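Local coordinates for protein precorrin-2 dehydrogenase (Bacillus megaterium, PDB 3DFZ) that oxidises precorrin-2 to sirohydrochlorin with NAD+ as the electron acceptor, a step on the way to siroheme and anaerobically made adenosylcobalamin, at residues B[46-51]-B[65-70]. Numbering follows the deposited sequence.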
loop_
_atom_site.group_PDB
_atom_site.type_symbol
_atom_site.label_atom_id
_atom_site.label_comp_id
_atom_site.label_asym_id
_atom_site.label_seq_id
_atom_site.Cartn_x
_atom_site.Cartn_y
_atom_site.Cartn_z
ATOM N N ARG B 46 -7.078 5.667 -13.058
ATOM C CA ARG B 46 -5.739 5.280 -12.612
ATOM C C ARG B 46 -4.702 6.423 -12.701
ATOM O O ARG B 46 -3.978 6.662 -11.742
ATOM C CB ARG B 46 -5.238 4.040 -13.372
ATOM C CG ARG B 46 -5.942 2.729 -13.030
ATOM C CD ARG B 46 -5.626 2.257 -11.592
ATOM N NE ARG B 46 -6.155 0.917 -11.279
ATOM C CZ ARG B 46 -7.403 0.659 -10.897
ATOM N NH1 ARG B 46 -8.287 1.640 -10.782
ATOM N NH2 ARG B 46 -7.771 -0.594 -10.636
ATOM N N ILE B 47 -4.655 7.113 -13.848
ATOM C CA ILE B 47 -3.730 8.235 -14.118
ATOM C C ILE B 47 -3.917 9.384 -13.130
ATOM O O ILE B 47 -2.942 9.912 -12.597
ATOM C CB ILE B 47 -3.871 8.773 -15.585
ATOM C CG1 ILE B 47 -3.349 7.748 -16.597
ATOM C CG2 ILE B 47 -3.149 10.109 -15.759
ATOM C CD1 ILE B 47 -4.059 7.790 -17.949
ATOM N N LYS B 48 -5.170 9.767 -12.891
ATOM C CA LYS B 48 -5.504 10.730 -11.840
ATOM C C LYS B 48 -4.697 10.498 -10.574
ATOM O O LYS B 48 -4.174 11.442 -10.005
ATOM C CB LYS B 48 -6.993 10.685 -11.511
ATOM C CG LYS B 48 -7.760 11.893 -11.998
ATOM C CD LYS B 48 -9.174 11.495 -12.454
ATOM C CE LYS B 48 -10.008 12.705 -12.912
ATOM N NZ LYS B 48 -11.209 12.298 -13.724
ATOM N N GLY B 49 -4.597 9.235 -10.159
ATOM C CA GLY B 49 -3.874 8.818 -8.955
ATOM C C GLY B 49 -2.412 9.190 -8.906
ATOM O O GLY B 49 -1.882 9.478 -7.830
ATOM N N PHE B 50 -1.741 9.199 -10.056
ATOM C CA PHE B 50 -0.291 9.490 -10.068
ATOM C C PHE B 50 0.151 10.682 -10.950
ATOM O O PHE B 50 1.337 10.856 -11.266
ATOM C CB PHE B 50 0.539 8.212 -10.327
ATOM C CG PHE B 50 0.055 7.375 -11.494
ATOM C CD1 PHE B 50 0.300 7.776 -12.815
ATOM C CD2 PHE B 50 -0.611 6.170 -11.271
ATOM C CE1 PHE B 50 -0.136 6.997 -13.894
ATOM C CE2 PHE B 50 -1.053 5.376 -12.336
ATOM C CZ PHE B 50 -0.818 5.795 -13.659
ATOM N N LEU B 51 -0.811 11.521 -11.302
ATOM C CA LEU B 51 -0.574 12.669 -12.178
ATOM C C LEU B 51 0.295 13.775 -11.538
ATOM O O LEU B 51 1.047 14.478 -12.242
ATOM C CB LEU B 51 -1.927 13.227 -12.626
ATOM C CG LEU B 51 -2.053 14.312 -13.676
ATOM C CD1 LEU B 51 -1.546 13.852 -15.014
ATOM C CD2 LEU B 51 -3.527 14.679 -13.760
ATOM N N SER B 65 -9.294 9.415 -23.723
ATOM C CA SER B 65 -10.439 10.217 -23.248
ATOM C C SER B 65 -10.174 11.737 -23.264
ATOM O O SER B 65 -9.016 12.178 -23.311
ATOM C CB SER B 65 -10.886 9.753 -21.849
ATOM O OG SER B 65 -9.822 9.880 -20.907
ATOM N N ALA B 66 -11.257 12.518 -23.219
ATOM C CA ALA B 66 -11.200 13.982 -23.195
ATOM C C ALA B 66 -10.321 14.564 -22.066
ATOM O O ALA B 66 -9.777 15.679 -22.182
ATOM C CB ALA B 66 -12.618 14.536 -23.079
ATOM N N GLU B 67 -10.236 13.817 -20.966
ATOM C CA GLU B 67 -9.441 14.196 -19.803
ATOM C C GLU B 67 -7.963 13.849 -19.992
ATOM O O GLU B 67 -7.104 14.648 -19.651
ATOM C CB GLU B 67 -10.009 13.578 -18.519
ATOM C CG GLU B 67 -10.693 12.238 -18.724
ATOM C CD GLU B 67 -12.208 12.305 -18.583
ATOM O OE1 GLU B 67 -12.696 12.770 -17.531
ATOM O OE2 GLU B 67 -12.911 11.875 -19.519
ATOM N N ILE B 68 -7.673 12.668 -20.539
ATOM C CA ILE B 68 -6.315 12.350 -20.955
ATOM C C ILE B 68 -5.806 13.386 -21.988
ATOM O O ILE B 68 -4.691 13.896 -21.870
ATOM C CB ILE B 68 -6.164 10.879 -21.439
ATOM C CG1 ILE B 68 -6.574 9.900 -20.321
ATOM C CG2 ILE B 68 -4.725 10.592 -21.862
ATOM C CD1 ILE B 68 -6.789 8.434 -20.767
ATOM N N ASN B 69 -6.652 13.717 -22.965
ATOM C CA ASN B 69 -6.361 14.777 -23.929
ATOM C C ASN B 69 -6.010 16.105 -23.296
ATOM O O ASN B 69 -5.032 16.737 -23.693
ATOM C CB ASN B 69 -7.520 14.947 -24.913
ATOM C CG ASN B 69 -7.375 14.068 -26.114
ATOM O OD1 ASN B 69 -6.518 14.312 -26.943
ATOM N ND2 ASN B 69 -8.203 13.029 -26.222
ATOM N N GLU B 70 -6.800 16.522 -22.311
ATOM C CA GLU B 70 -6.553 17.774 -21.582
ATOM C C GLU B 70 -5.230 17.732 -20.796
ATOM O O GLU B 70 -4.498 18.730 -20.762
ATOM C CB GLU B 70 -7.735 18.105 -20.666
ATOM C CG GLU B 70 -7.616 19.402 -19.831
ATOM C CD GLU B 70 -7.385 20.708 -20.632
ATOM O OE1 GLU B 70 -7.351 20.710 -21.893
ATOM O OE2 GLU B 70 -7.228 21.761 -19.969
#
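Ile-47 and Ile-68 meet through their outer methyl groups where two neighbouring helices of the Rossmann-type NAD-binding domain, 41-50 and 66-73, pack beside each other on the parallel sheet. The two side chains cross at about a right angle, and CD1 of Ile-47 lies 4.0 Å from CD1 of Ile-68. The same Ile-47 methyl is almost as near to the Ile-68 CG1 carbon, at 4.1 Å, so it rests against the last bond of its partner rather than on a single atom. In Ile-68 the CG1 branch stands anti to the carbonyl carbon (chi1 -59°), a setting that carries CD1 across to helix 41-50 although its CB does not point straight there. The CB of Ile-47 points toward helix 66-73. Behind the pair lies the sheet: Ile-47 also packs on Val-36 and Leu-77, and Ile-68 on Leu-77 and Val-79, which makes the methyl contact part of the buried layer between helices and strands, while Trp-71, further along helix 66-73, touches Ile-47 and Lys-48 as well.

On the more exposed side, the chains of Lys-48 and Glu-67, each bent at chi2, run obliquely across each other. Lys-48 NZ stays 4.1 Å from Glu-67 OE1, beyond salt-bridge range, so any attraction between the opposite charges is probably long-range. Glu-67 sits about 7 Å, side chain to side chain, from Thr-41, a probable NAD+ contact.

Ser-65 occupies the N-cap position of helix 66-73, and its hydroxyl is hydrogen-bonded to that of Thr-44, which ties the start of this helix to helix 41-50. One turn on, Asn-69 bonds twice to the Ser-65 carbonyl oxygen, through its backbone N and through ND2, which approaches O of Ser-65 at 3.1 Å from above the carbonyl plane.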